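Local coordinates for pectate lyase 1 (Juniperus ashei, PDB 1PXZ), which cleaves pectate by calcium-dependent elimination, though only with low activity, and is the major allergen of this tree's pollen, at residues L68-S73 and G88-D93; T280-C285 and A292-R297; N2-C7 and I187-F192; G265-A270 and R300-N305. All coordinates share one frame; numbering follows the deposited sequence.

Contact 1: residues L68-S73 and G88-D93; sequences LWIIFS and GHKTID
The indole of W69 lies over T91, with one face against the methyl CG2, which makes a CH-pi contact 3.7 Å from the centroid of the six-membered ring. On the same threonine, OG1 sits 3.3 Å from CE3 of W69; this hydroxyl is also bonded to G35 N. At the indole edge, W69 NE1 gives D93 OD2 a hydrogen bond of 2.9 Å. The bond is nearly straight (172°) and lies in the ring plane, while the carboxylate plane stands 85° to the ring. The W69 CG is anti to the backbone N (chi1 -167°), and this swings the ring across to the neighbouring strand. D93 also forms salt bridges with R18 and R95, which should favour a charged carboxylate. The F72 ring is met at its edge: CZ is 3.7 Å from I92 CG2, and D93 O and a water lie near its plane. That water links F72 N to D93 O, 2.7 Å from the latter. Between the strands, I70 N binds T91 O at 2.7 Å and D93 N binds I70 O at 2.8 Å. This is the parallel, in-register pairing of successive coils in a pectate lyase beta-helix.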
loop_
_atom_site.group_PDB
_atom_site.type_symbol
_atom_site.label_atom_id
_atom_site.label_comp_id
_atom_site.label_asym_id
_atom_site.label_seq_id
_atom_site.Cartn_x
_atom_site.Cartn_y
_atom_site.Cartn_z
ATOM N N LEU A 68 19.715 -3.025 3.543
ATOM C CA LEU A 68 19.603 -4.453 3.824
ATOM C C LEU A 68 18.385 -5.041 3.107
ATOM O O LEU A 68 17.372 -4.339 3.035
ATOM C CB LEU A 68 19.415 -4.735 5.321
ATOM C CG LEU A 68 20.616 -4.490 6.232
ATOM C CD1 LEU A 68 20.205 -4.799 7.672
ATOM C CD2 LEU A 68 21.812 -5.315 5.781
ATOM N N TRP A 69 18.540 -6.275 2.661
ATOM C CA TRP A 69 17.434 -7.006 2.045
ATOM C C TRP A 69 17.035 -8.073 3.056
ATOM O O TRP A 69 17.753 -9.081 3.163
ATOM C CB TRP A 69 17.860 -7.550 0.680
ATOM C CG TRP A 69 16.715 -8.039 -0.158
ATOM C CD1 TRP A 69 15.992 -9.174 0.016
ATOM C CD2 TRP A 69 16.160 -7.388 -1.315
ATOM N NE1 TRP A 69 15.022 -9.280 -0.956
ATOM C CE2 TRP A 69 15.108 -8.197 -1.776
ATOM C CE3 TRP A 69 16.462 -6.200 -1.986
ATOM C CZ2 TRP A 69 14.333 -7.874 -2.895
ATOM C CZ3 TRP A 69 15.692 -5.870 -3.098
ATOM C CH2 TRP A 69 14.654 -6.703 -3.523
ATOM N N ILE A 70 15.946 -7.813 3.767
ATOM C CA ILE A 70 15.572 -8.693 4.882
ATOM C C ILE A 70 14.686 -9.855 4.451
ATOM O O ILE A 70 13.674 -9.689 3.765
ATOM C CB ILE A 70 14.908 -7.850 5.985
ATOM C CG1 ILE A 70 15.852 -6.765 6.510
ATOM C CG2 ILE A 70 14.359 -8.714 7.110
ATOM C CD1 ILE A 70 15.125 -5.608 7.190
ATOM N N ILE A 71 15.127 -11.052 4.858
ATOM C CA ILE A 71 14.409 -12.297 4.550
ATOM C C ILE A 71 14.226 -13.114 5.834
ATOM O O ILE A 71 14.752 -12.744 6.881
ATOM C CB ILE A 71 15.165 -13.166 3.547
ATOM C CG1 ILE A 71 16.566 -13.543 4.061
ATOM C CG2 ILE A 71 15.282 -12.487 2.189
ATOM C CD1 ILE A 71 17.220 -14.638 3.248
ATOM N N PHE A 72 13.481 -14.206 5.779
ATOM C CA PHE A 72 13.121 -14.900 7.029
ATOM C C PHE A 72 13.533 -16.367 6.971
ATOM O O PHE A 72 13.286 -17.008 5.954
ATOM C CB PHE A 72 11.623 -14.740 7.274
ATOM C CG PHE A 72 11.172 -13.299 7.488
ATOM C CD1 PHE A 72 10.972 -12.467 6.396
ATOM C CD2 PHE A 72 10.941 -12.780 8.742
ATOM C CE1 PHE A 72 10.568 -11.142 6.561
ATOM C CE2 PHE A 72 10.541 -11.467 8.920
ATOM C CZ PHE A 72 10.333 -10.634 7.827
ATOM N N SER A 73 14.160 -16.879 8.026
ATOM C CA SER A 73 14.723 -18.227 8.027
ATOM C C SER A 73 13.667 -19.306 8.151
ATOM O O SER A 73 13.870 -20.502 7.911
ATOM C CB SER A 73 15.722 -18.356 9.190
ATOM O OG SER A 73 14.975 -18.418 10.405
ATOM N N GLY A 88 15.288 3.781 5.952
ATOM C CA GLY A 88 15.273 3.783 4.481
ATOM C C GLY A 88 16.236 2.757 3.903
ATOM O O GLY A 88 17.049 2.205 4.659
ATOM N N HIS A 89 16.148 2.506 2.604
ATOM C CA HIS A 89 16.975 1.530 1.901
ATOM C C HIS A 89 16.840 0.159 2.536
ATOM O O HIS A 89 17.784 -0.519 2.928
ATOM C CB HIS A 89 18.446 1.995 1.882
ATOM C CG HIS A 89 18.528 3.208 0.981
ATOM N ND1 HIS A 89 18.450 4.491 1.432
ATOM C CD2 HIS A 89 18.634 3.266 -0.367
ATOM C CE1 HIS A 89 18.531 5.323 0.399
ATOM N NE2 HIS A 89 18.643 4.599 -0.692
ATOM N N LYS A 90 15.576 -0.261 2.673
ATOM C CA LYS A 90 15.314 -1.576 3.240
ATOM C C LYS A 90 14.315 -2.306 2.339
ATOM O O LYS A 90 13.436 -1.614 1.826
ATOM C CB LYS A 90 14.692 -1.504 4.634
ATOM C CG LYS A 90 15.563 -0.909 5.733
ATOM C CD LYS A 90 16.793 -1.764 5.976
ATOM C CE LYS A 90 17.726 -1.091 6.981
ATOM N NZ LYS A 90 18.399 0.076 6.312
ATOM N N THR A 91 14.448 -3.610 2.195
ATOM C CA THR A 91 13.400 -4.480 1.668
ATOM C C THR A 91 13.026 -5.443 2.790
ATOM O O THR A 91 13.939 -5.985 3.420
ATOM C CB THR A 91 13.846 -5.275 0.436
ATOM O OG1 THR A 91 14.119 -4.308 -0.594
ATOM C CG2 THR A 91 12.751 -6.215 -0.042
ATOM N N ILE A 92 11.735 -5.593 3.037
ATOM C CA ILE A 92 11.334 -6.745 3.894
ATOM C C ILE A 92 10.644 -7.698 2.938
ATOM O O ILE A 92 9.611 -7.347 2.372
ATOM C CB ILE A 92 10.497 -6.277 5.075
ATOM C CG1 ILE A 92 11.200 -5.125 5.827
ATOM C CG2 ILE A 92 10.131 -7.437 5.990
ATOM C CD1 ILE A 92 10.434 -4.669 7.066
ATOM N N ASP A 93 11.238 -8.860 2.719
ATOM C CA ASP A 93 10.839 -9.786 1.662
ATOM C C ASP A 93 10.357 -11.097 2.270
ATOM O O ASP A 93 11.184 -11.894 2.738
ATOM C CB ASP A 93 12.038 -9.955 0.716
ATOM C CG ASP A 93 11.949 -11.030 -0.336
ATOM O OD1 ASP A 93 10.883 -11.633 -0.588
ATOM O OD2 ASP A 93 12.978 -11.353 -0.986
HETATM O O HOH W 1 11.767 -14.422 3.423
#

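Contact 2: residues T280-C285 and A292-R297; sequences TKRIGC and ANWVWR
The R282 side chain runs between two tryptophans, W294 and W296, near the C-terminal end of the parallel beta-helix. Its chain passes both indoles in the opposite direction to them. The guanidinium lies roughly flat against W296, with the planes 25° apart. W296 CE3 sits 3.5 Å above the centre of the guanidinium. Over the indole face, R282 NE is offset toward the rim. Further back along the chain, R282 CG makes a CH-pi contact over the six-membered ring of W296, 4.0 Å from its centroid. The same CG meets W294 obliquely, 3.4 Å from CZ3. One methylene therefore touches both tryptophans. A bend at chi2 (110°) turns the rest of the arginine along the W296 face. The far end is anchored outside the pair of segments: R282 NH2 bonds to S312 OG and V310 O. W296 is pinned too, since its NE1 donates to P259 O.

Backbone oxygens approach the indole edges. K281 O lies in the plane of the W296 ring, 3.4 Å from CH2. I283 O lies in the plane of W294, 3.7 Å from its CH2. The methyl CG2 of T280 comes to another part of the W296 edge, at CE3. The side chain of I283 is about 7 Å from that of R229, the predicted active-site arginine. C285, disulfide-bonded to C291, is poorly ordered; its SG makes an oblique sulfur-aromatic contact with W294, 4.8 Å from the centroid of the six-membered ring.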
loop_
_atom_site.group_PDB
_atom_site.type_symbol
_atom_site.label_atom_id
_atom_site.label_comp_id
_atom_site.label_asym_id
_atom_site.label_seq_id
_atom_site.Cartn_x
_atom_site.Cartn_y
_atom_site.Cartn_z
ATOM N N THR A 280 -18.121 5.486 -6.520
ATOM C CA THR A 280 -17.580 6.747 -6.056
ATOM C C THR A 280 -18.353 7.397 -4.916
ATOM O O THR A 280 -19.570 7.285 -4.760
ATOM C CB THR A 280 -17.590 7.810 -7.194
ATOM O OG1 THR A 280 -18.805 7.657 -7.956
ATOM C CG2 THR A 280 -16.435 7.597 -8.154
ATOM N N LYS A 281 -17.604 8.133 -4.095
ATOM C CA LYS A 281 -18.187 8.940 -3.051
ATOM C C LYS A 281 -17.372 10.215 -2.816
ATOM O O LYS A 281 -16.210 10.141 -2.433
ATOM C CB LYS A 281 -18.312 8.187 -1.715
ATOM C CG LYS A 281 -19.213 8.977 -0.753
ATOM C CD LYS A 281 -19.659 8.092 0.408
ATOM C CE LYS A 281 -20.258 8.955 1.515
ATOM N NZ LYS A 281 -19.438 8.909 2.762
ATOM N N ARG A 282 -17.997 11.369 -3.051
ATOM C CA ARG A 282 -17.385 12.653 -2.757
ATOM C C ARG A 282 -17.770 13.114 -1.361
ATOM O O ARG A 282 -18.936 13.129 -0.974
ATOM C CB ARG A 282 -17.821 13.747 -3.737
ATOM C CG ARG A 282 -17.057 13.722 -5.050
ATOM C CD ARG A 282 -18.013 13.271 -6.151
ATOM N NE ARG A 282 -17.412 13.481 -7.476
ATOM C CZ ARG A 282 -17.522 12.524 -8.398
ATOM N NH1 ARG A 282 -18.181 11.403 -8.091
ATOM N NH2 ARG A 282 -16.973 12.739 -9.575
ATOM N N ILE A 283 -16.762 13.507 -0.605
ATOM C CA ILE A 283 -17.006 13.908 0.779
ATOM C C ILE A 283 -16.662 15.370 0.968
ATOM O O ILE A 283 -15.583 15.800 0.558
ATOM C CB ILE A 283 -16.166 12.978 1.673
ATOM C CG1 ILE A 283 -16.626 11.520 1.587
ATOM C CG2 ILE A 283 -16.142 13.445 3.112
ATOM C CD1 ILE A 283 -15.540 10.483 1.744
ATOM N N GLY A 284 -17.547 16.159 1.567
ATOM C CA GLY A 284 -17.245 17.529 1.945
ATOM C C GLY A 284 -17.414 18.526 0.823
ATOM O O GLY A 284 -16.807 19.602 0.791
ATOM N N CYS A 285 -18.264 18.198 -0.146
ATOM C CA CYS A 285 -18.522 19.133 -1.239
ATOM C C CYS A 285 -18.993 20.497 -0.760
ATOM O O CYS A 285 -19.771 20.613 0.194
ATOM C CB CYS A 285 -19.563 18.483 -2.162
ATOM S SG CYS A 285 -18.831 17.131 -3.128
ATOM N N ALA A 292 -17.983 19.757 -8.942
ATOM C CA ALA A 292 -17.842 19.406 -10.354
ATOM C C ALA A 292 -16.467 19.769 -10.891
ATOM O O ALA A 292 -16.118 19.378 -12.003
ATOM C CB ALA A 292 -18.921 20.094 -11.183
ATOM N N ASN A 293 -15.664 20.522 -10.132
ATOM C CA ASN A 293 -14.334 20.878 -10.636
ATOM C C ASN A 293 -13.355 19.732 -10.411
ATOM O O ASN A 293 -12.296 19.706 -11.045
ATOM C CB ASN A 293 -13.830 22.153 -9.955
ATOM C CG ASN A 293 -14.603 23.390 -10.417
ATOM O OD1 ASN A 293 -14.763 24.375 -9.694
ATOM N ND2 ASN A 293 -15.094 23.371 -11.646
ATOM N N TRP A 294 -13.704 18.803 -9.509
ATOM C CA TRP A 294 -12.709 17.750 -9.222
ATOM C C TRP A 294 -12.534 16.830 -10.411
ATOM O O TRP A 294 -13.448 16.418 -11.110
ATOM C CB TRP A 294 -13.166 16.953 -7.999
ATOM C CG TRP A 294 -13.326 17.709 -6.729
ATOM C CD1 TRP A 294 -13.134 19.029 -6.474
ATOM C CD2 TRP A 294 -13.742 17.108 -5.481
ATOM N NE1 TRP A 294 -13.397 19.298 -5.141
ATOM C CE2 TRP A 294 -13.774 18.136 -4.516
ATOM C CE3 TRP A 294 -14.080 15.799 -5.128
ATOM C CZ2 TRP A 294 -14.140 17.896 -3.186
ATOM C CZ3 TRP A 294 -14.444 15.561 -3.805
ATOM C CH2 TRP A 294 -14.470 16.605 -2.860
ATOM N N VAL A 295 -11.308 16.415 -10.711
ATOM C CA VAL A 295 -11.126 15.627 -11.922
ATOM C C VAL A 295 -11.079 14.155 -11.499
ATOM O O VAL A 295 -10.049 13.684 -11.028
ATOM C CB VAL A 295 -9.859 16.042 -12.671
ATOM C CG1 VAL A 295 -9.558 15.057 -13.793
ATOM C CG2 VAL A 295 -9.991 17.455 -13.252
ATOM N N TRP A 296 -12.230 13.511 -11.631
ATOM C CA TRP A 296 -12.364 12.093 -11.314
ATOM C C TRP A 296 -12.769 11.362 -12.584
ATOM O O TRP A 296 -13.914 11.465 -13.021
ATOM C CB TRP A 296 -13.390 11.847 -10.211
ATOM C CG TRP A 296 -13.005 12.329 -8.848
ATOM C CD1 TRP A 296 -12.084 13.259 -8.490
ATOM C CD2 TRP A 296 -13.584 11.864 -7.611
ATOM N NE1 TRP A 296 -12.035 13.415 -7.135
ATOM C CE2 TRP A 296 -12.955 12.559 -6.573
ATOM C CE3 TRP A 296 -14.575 10.918 -7.299
ATOM C CZ2 TRP A 296 -13.277 12.348 -5.231
ATOM C CZ3 TRP A 296 -14.898 10.703 -5.961
ATOM C CH2 TRP A 296 -14.241 11.424 -4.945
ATOM N N ARG A 297 -11.840 10.626 -13.182
ATOM C CA ARG A 297 -12.090 9.987 -14.458
ATOM C C ARG A 297 -12.165 8.461 -14.376
ATOM O O ARG A 297 -11.449 7.837 -13.582
ATOM C CB ARG A 297 -10.993 10.337 -15.465
ATOM C CG ARG A 297 -10.601 11.800 -15.501
ATOM C CD ARG A 297 -10.111 12.159 -16.905
ATOM N NE ARG A 297 -8.856 11.494 -17.242
ATOM C CZ ARG A 297 -7.686 12.128 -17.182
ATOM N NH1 ARG A 297 -7.686 13.402 -16.802
ATOM N NH2 ARG A 297 -6.555 11.505 -17.493
#

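Contact 3: residues N2-C7 and I187-F192; sequences NPIDSC and ISNNHF
A side-chain cap at the start of helix 5-9 is tied here to a turn of the parallel beta-helix. N2 meets N189, which occupies the short turn between strand segments 187-188 and 191-192. N2 ND2 donates to N189 OD1 over 2.9 Å, with an angle of 154° at the hydrogen. The donor lies in the carbonyl plane of N189, and the two amides are nearly coplanar, 12° apart. N2 CG stands between its backbone N and carbonyl carbon (chi1 68°). This turns OD1 back to its own segment, where it accepts from I4 N and from D5 N, each at 2.9 Å. The I4 donor lies in the carbonyl plane, whereas D5 N sits above it.

Beside the amides, I4 CD1 presses on S188 CB at 3.5 Å, a tight carbon contact. I4 CG2 lies 3.8 Å from N189 ND2. D5 slides past N189, but its OD1 bonds to H165 NE2 instead. The N189 ND2 and S188 OG both bond to D164 OD1.

All the touching residues are buried. The N2 amide is used at both ends: OD1 accepts from the N-H groups of I4 and D5 at the entry to the helix, while ND2 serves N189 and L338 O. This fixes which way the amide is turned and couples the N-terminal helix to the beta-helix through polar bonds.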
loop_
_atom_site.group_PDB
_atom_site.type_symbol
_atom_site.label_atom_id
_atom_site.label_comp_id
_atom_site.label_asym_id
_atom_site.label_seq_id
_atom_site.Cartn_x
_atom_site.Cartn_y
_atom_site.Cartn_z
ATOM N N ASN A 2 0.968 -9.969 -14.991
ATOM C CA ASN A 2 0.740 -8.540 -15.201
ATOM C C ASN A 2 2.101 -7.891 -15.455
ATOM O O ASN A 2 3.077 -8.641 -15.309
ATOM C CB ASN A 2 -0.024 -7.978 -14.011
ATOM C CG ASN A 2 0.722 -7.936 -12.700
ATOM O OD1 ASN A 2 1.885 -7.544 -12.593
ATOM N ND2 ASN A 2 -0.022 -8.342 -11.667
ATOM N N PRO A 3 2.157 -6.639 -15.854
ATOM C CA PRO A 3 3.437 -5.990 -16.173
ATOM C C PRO A 3 4.476 -5.976 -15.062
ATOM O O PRO A 3 5.665 -5.864 -15.374
ATOM C CB PRO A 3 3.033 -4.527 -16.458
ATOM C CG PRO A 3 1.634 -4.648 -16.989
ATOM C CD PRO A 3 1.016 -5.708 -16.128
ATOM N N ILE A 4 4.064 -6.048 -13.799
ATOM C CA ILE A 4 5.068 -6.066 -12.717
ATOM C C ILE A 4 5.595 -7.481 -12.593
ATOM O O ILE A 4 6.782 -7.765 -12.690
ATOM C CB ILE A 4 4.492 -5.576 -11.391
ATOM C CG1 ILE A 4 4.019 -4.109 -11.443
ATOM C CG2 ILE A 4 5.495 -5.782 -10.271
ATOM C CD1 ILE A 4 3.336 -3.628 -10.175
ATOM N N ASP A 5 4.689 -8.438 -12.400
ATOM C CA ASP A 5 5.155 -9.799 -12.128
ATOM C C ASP A 5 5.884 -10.387 -13.312
ATOM O O ASP A 5 6.769 -11.241 -13.185
ATOM C CB ASP A 5 3.940 -10.656 -11.781
ATOM C CG ASP A 5 3.420 -10.450 -10.371
ATOM O OD1 ASP A 5 3.899 -9.577 -9.642
ATOM O OD2 ASP A 5 2.509 -11.189 -9.957
ATOM N N SER A 6 5.482 -9.961 -14.521
ATOM C CA SER A 6 6.137 -10.578 -15.685
ATOM C C SER A 6 7.642 -10.315 -15.703
ATOM O O SER A 6 8.422 -11.104 -16.225
ATOM C CB SER A 6 5.503 -10.072 -16.993
ATOM O OG SER A 6 5.898 -8.715 -17.172
ATOM N N CYS A 7 8.032 -9.214 -15.112
ATOM C CA CYS A 7 9.404 -8.715 -15.102
ATOM C C CYS A 7 10.281 -9.598 -14.231
ATOM O O CYS A 7 11.439 -9.801 -14.599
ATOM C CB CYS A 7 9.395 -7.264 -14.623
ATOM S SG CYS A 7 10.986 -6.479 -14.282
ATOM N N ILE A 187 1.390 0.985 -4.833
ATOM C CA ILE A 187 0.763 -0.039 -3.982
ATOM C C ILE A 187 0.197 -1.063 -4.937
ATOM O O ILE A 187 -0.801 -0.779 -5.616
ATOM C CB ILE A 187 -0.293 0.635 -3.111
ATOM C CG1 ILE A 187 0.332 1.635 -2.115
ATOM C CG2 ILE A 187 -1.190 -0.379 -2.417
ATOM C CD1 ILE A 187 -0.664 2.643 -1.564
ATOM N N SER A 188 0.815 -2.235 -5.011
ATOM C CA SER A 188 0.494 -3.138 -6.116
ATOM C C SER A 188 0.370 -4.597 -5.690
ATOM O O SER A 188 1.058 -5.000 -4.748
ATOM C CB SER A 188 1.592 -3.042 -7.201
ATOM O OG SER A 188 2.883 -3.290 -6.653
ATOM N N ASN A 189 -0.467 -5.367 -6.390
ATOM C CA ASN A 189 -0.505 -6.813 -6.219
ATOM C C ASN A 189 -0.869 -7.217 -4.789
ATOM O O ASN A 189 -0.561 -8.361 -4.447
ATOM C CB ASN A 189 0.863 -7.441 -6.545
ATOM C CG ASN A 189 1.239 -7.341 -8.013
ATOM O OD1 ASN A 189 0.453 -7.738 -8.874
ATOM N ND2 ASN A 189 2.448 -6.835 -8.300
ATOM N N ASN A 190 -1.470 -6.361 -3.987
ATOM C CA ASN A 190 -1.841 -6.746 -2.629
ATOM C C ASN A 190 -3.238 -7.365 -2.559
ATOM O O ASN A 190 -4.037 -7.118 -3.456
ATOM C CB ASN A 190 -1.871 -5.517 -1.727
ATOM C CG ASN A 190 -0.526 -4.799 -1.731
ATOM O OD1 ASN A 190 -0.397 -3.700 -2.284
ATOM N ND2 ASN A 190 0.445 -5.439 -1.100
ATOM N N HIS A 191 -3.524 -8.120 -1.502
ATOM C CA HIS A 191 -4.894 -8.614 -1.287
ATOM C C HIS A 191 -5.408 -7.951 -0.014
ATOM O O HIS A 191 -4.815 -8.202 1.033
ATOM C CB HIS A 191 -4.923 -10.129 -1.208
ATOM C CG HIS A 191 -6.281 -10.732 -1.021
ATOM N ND1 HIS A 191 -6.465 -12.023 -0.556
ATOM C CD2 HIS A 191 -7.523 -10.219 -1.241
ATOM C CE1 HIS A 191 -7.766 -12.277 -0.491
ATOM N NE2 HIS A 191 -8.435 -11.202 -0.905
ATOM N N PHE A 192 -6.413 -7.098 -0.104
ATOM C CA PHE A 192 -7.006 -6.430 1.053
ATOM C C PHE A 192 -8.330 -7.105 1.374
ATOM O O PHE A 192 -9.156 -7.222 0.450
ATOM C CB PHE A 192 -7.271 -4.951 0.781
ATOM C CG PHE A 192 -6.084 -4.120 0.365
ATOM C CD1 PHE A 192 -5.745 -4.061 -0.984
ATOM C CD2 PHE A 192 -5.334 -3.429 1.295
ATOM C CE1 PHE A 192 -4.658 -3.311 -1.397
ATOM C CE2 PHE A 192 -4.250 -2.659 0.892
ATOM C CZ PHE A 192 -3.918 -2.613 -0.453
#

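Contact 4: residues G265-A270 and R300-N305; sequences GNSFTA and RDAFIN
F268, on strand 267-269, meets D301, just before strand 302-304, on the tighter side of this parallel beta-helix pairing. D301 OD2 lies at the edge of the F268 ring, in its plane and 3.6 Å from CE2. The ring and carboxylate planes stand 83° apart. The other oxygen, D301 OD1, accepts from N266 N at 2.8 Å, so the carboxylate holds the backbone N-H just ahead of strand 267-269. OD2 also takes hydrogen bonds from S298 and S263. F303 lies beside F268, its CE1 3.6 Å from CD2 of F268. The rings stand at 21° with centroids 5.6 Å apart, alongside each other and not face on face.

The face carrying S267, T269, A302 and I304 is more open. I304 is exposed; its CG1 is anti to its carbonyl carbon (chi1 -61°), and CD1 at the end of that branch reaches 3.4 Å from T269 OG1 and 3.7 Å from S267 OG. Residues 300-305 fall within 296-306, a region that binds IgE in some patients. Backbone bonds join the strands, for example I304 N to F268 O. At the exposed far end, N305 ND2 donates to A270 O at 2.9 Å, from above the carbonyl plane.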
loop_
_atom_site.group_PDB
_atom_site.type_symbol
_atom_site.label_atom_id
_atom_site.label_comp_id
_atom_site.label_asym_id
_atom_site.label_seq_id
_atom_site.Cartn_x
_atom_site.Cartn_y
_atom_site.Cartn_z
ATOM N N GLY A 265 -9.335 0.759 -16.133
ATOM C CA GLY A 265 -9.239 -0.683 -16.246
ATOM C C GLY A 265 -9.528 -1.434 -14.965
ATOM O O GLY A 265 -9.055 -2.577 -14.793
ATOM N N ASN A 266 -10.304 -0.877 -14.051
ATOM C CA ASN A 266 -10.725 -1.593 -12.842
ATOM C C ASN A 266 -11.951 -2.449 -13.112
ATOM O O ASN A 266 -12.666 -2.177 -14.084
ATOM C CB ASN A 266 -11.025 -0.572 -11.736
ATOM C CG ASN A 266 -9.762 0.188 -11.367
ATOM O OD1 ASN A 266 -8.803 -0.446 -10.907
ATOM N ND2 ASN A 266 -9.755 1.497 -11.555
ATOM N N SER A 267 -12.213 -3.448 -12.278
ATOM C CA SER A 267 -13.460 -4.209 -12.410
ATOM C C SER A 267 -14.210 -4.085 -11.083
ATOM O O SER A 267 -13.679 -4.425 -10.018
ATOM C CB SER A 267 -13.188 -5.659 -12.770
ATOM O OG SER A 267 -14.387 -6.437 -12.738
ATOM N N PHE A 268 -15.432 -3.558 -11.140
ATOM C CA PHE A 268 -16.178 -3.256 -9.927
ATOM C C PHE A 268 -17.435 -4.124 -9.881
ATOM O O PHE A 268 -18.254 -4.014 -10.801
ATOM C CB PHE A 268 -16.569 -1.783 -9.877
ATOM C CG PHE A 268 -15.494 -0.717 -9.968
ATOM C CD1 PHE A 268 -14.699 -0.400 -8.868
ATOM C CD2 PHE A 268 -15.279 -0.025 -11.160
ATOM C CE1 PHE A 268 -13.729 0.589 -8.990
ATOM C CE2 PHE A 268 -14.317 0.966 -11.277
ATOM C CZ PHE A 268 -13.535 1.292 -10.173
ATOM N N THR A 269 -17.578 -4.952 -8.860
ATOM C CA THR A 269 -18.803 -5.741 -8.657
ATOM C C THR A 269 -19.579 -5.151 -7.496
ATOM O O THR A 269 -19.140 -5.193 -6.341
ATOM C CB THR A 269 -18.458 -7.223 -8.418
ATOM O OG1 THR A 269 -17.789 -7.726 -9.578
ATOM C CG2 THR A 269 -19.734 -8.028 -8.208
ATOM N N ALA A 270 -20.734 -4.539 -7.725
ATOM C CA ALA A 270 -21.514 -3.861 -6.694
ATOM C C ALA A 270 -22.239 -4.827 -5.759
ATOM O O ALA A 270 -22.559 -5.950 -6.154
ATOM C CB ALA A 270 -22.580 -2.917 -7.284
ATOM N N ARG A 300 -12.186 2.739 -19.435
ATOM C CA ARG A 300 -12.179 1.302 -19.704
ATOM C C ARG A 300 -12.367 0.455 -18.448
ATOM O O ARG A 300 -11.864 -0.662 -18.362
ATOM C CB ARG A 300 -10.883 0.901 -20.434
ATOM C CG ARG A 300 -10.743 1.717 -21.731
ATOM C CD ARG A 300 -9.521 1.347 -22.541
ATOM N NE ARG A 300 -8.303 1.811 -21.873
ATOM C CZ ARG A 300 -7.265 1.037 -21.574
ATOM N NH1 ARG A 300 -7.272 -0.249 -21.882
ATOM N NH2 ARG A 300 -6.213 1.569 -20.963
ATOM N N ASP A 301 -13.093 0.996 -17.489
ATOM C CA ASP A 301 -13.509 0.244 -16.294
ATOM C C ASP A 301 -14.573 -0.759 -16.684
ATOM O O ASP A 301 -15.266 -0.600 -17.688
ATOM C CB ASP A 301 -14.022 1.197 -15.222
ATOM C CG ASP A 301 -12.942 1.974 -14.478
ATOM O OD1 ASP A 301 -11.799 1.466 -14.361
ATOM O OD2 ASP A 301 -13.221 3.099 -13.987
ATOM N N ALA A 302 -14.723 -1.824 -15.904
ATOM C CA ALA A 302 -15.815 -2.775 -16.126
ATOM C C ALA A 302 -16.762 -2.734 -14.927
ATOM O O ALA A 302 -16.256 -2.547 -13.811
ATOM C CB ALA A 302 -15.278 -4.165 -16.378
ATOM N N PHE A 303 -18.067 -2.894 -15.144
ATOM C CA PHE A 303 -19.046 -2.711 -14.073
ATOM C C PHE A 303 -19.970 -3.917 -14.011
ATOM O O PHE A 303 -20.562 -4.300 -15.005
ATOM C CB PHE A 303 -19.904 -1.442 -14.254
ATOM C CG PHE A 303 -19.023 -0.199 -14.274
ATOM C CD1 PHE A 303 -18.660 0.409 -13.096
ATOM C CD2 PHE A 303 -18.557 0.340 -15.460
ATOM C CE1 PHE A 303 -17.834 1.521 -13.097
ATOM C CE2 PHE A 303 -17.731 1.449 -15.485
ATOM C CZ PHE A 303 -17.371 2.040 -14.294
ATOM N N ILE A 304 -20.073 -4.510 -12.833
ATOM C CA ILE A 304 -20.865 -5.729 -12.697
ATOM C C ILE A 304 -21.931 -5.503 -11.635
ATOM O O ILE A 304 -21.734 -4.751 -10.671
ATOM C CB ILE A 304 -19.924 -6.890 -12.346
ATOM C CG1 ILE A 304 -18.859 -7.142 -13.423
ATOM C CG2 ILE A 304 -20.700 -8.160 -12.046
ATOM C CD1 ILE A 304 -17.727 -8.041 -12.973
ATOM N N ASN A 305 -23.083 -6.145 -11.812
ATOM C CA ASN A 305 -24.152 -6.103 -10.826
ATOM C C ASN A 305 -24.626 -4.691 -10.563
ATOM O O ASN A 305 -25.009 -4.379 -9.432
ATOM C CB ASN A 305 -23.733 -6.754 -9.487
ATOM C CG ASN A 305 -24.952 -7.207 -8.692
ATOM O OD1 ASN A 305 -25.894 -7.769 -9.271
ATOM N ND2 ASN A 305 -25.020 -7.009 -7.378
#

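How the contacts relate
The chain opens contact 3 at residues 2-7, which lead into the N-terminal helix. Contact 1 then opens and closes within that long loop, pairing neighbouring coils with only 14 residues between its segments. Contact 3 closes at 187-192, so the N terminus is tied to the middle of the beta-helix. Contact 4 opens later, at 265-270. Contact 2 lies wholly within its loop, between 280-285 and 292-297, before contact 4 closes at 300-305. No two contacts cross. Contacts 1 and 2 lie on opposite sides of the chain's centre, with their own centres about 39 Å apart. Contacts 2 and 4 occupy the C-terminal coils, and their segments adjoin in sequence.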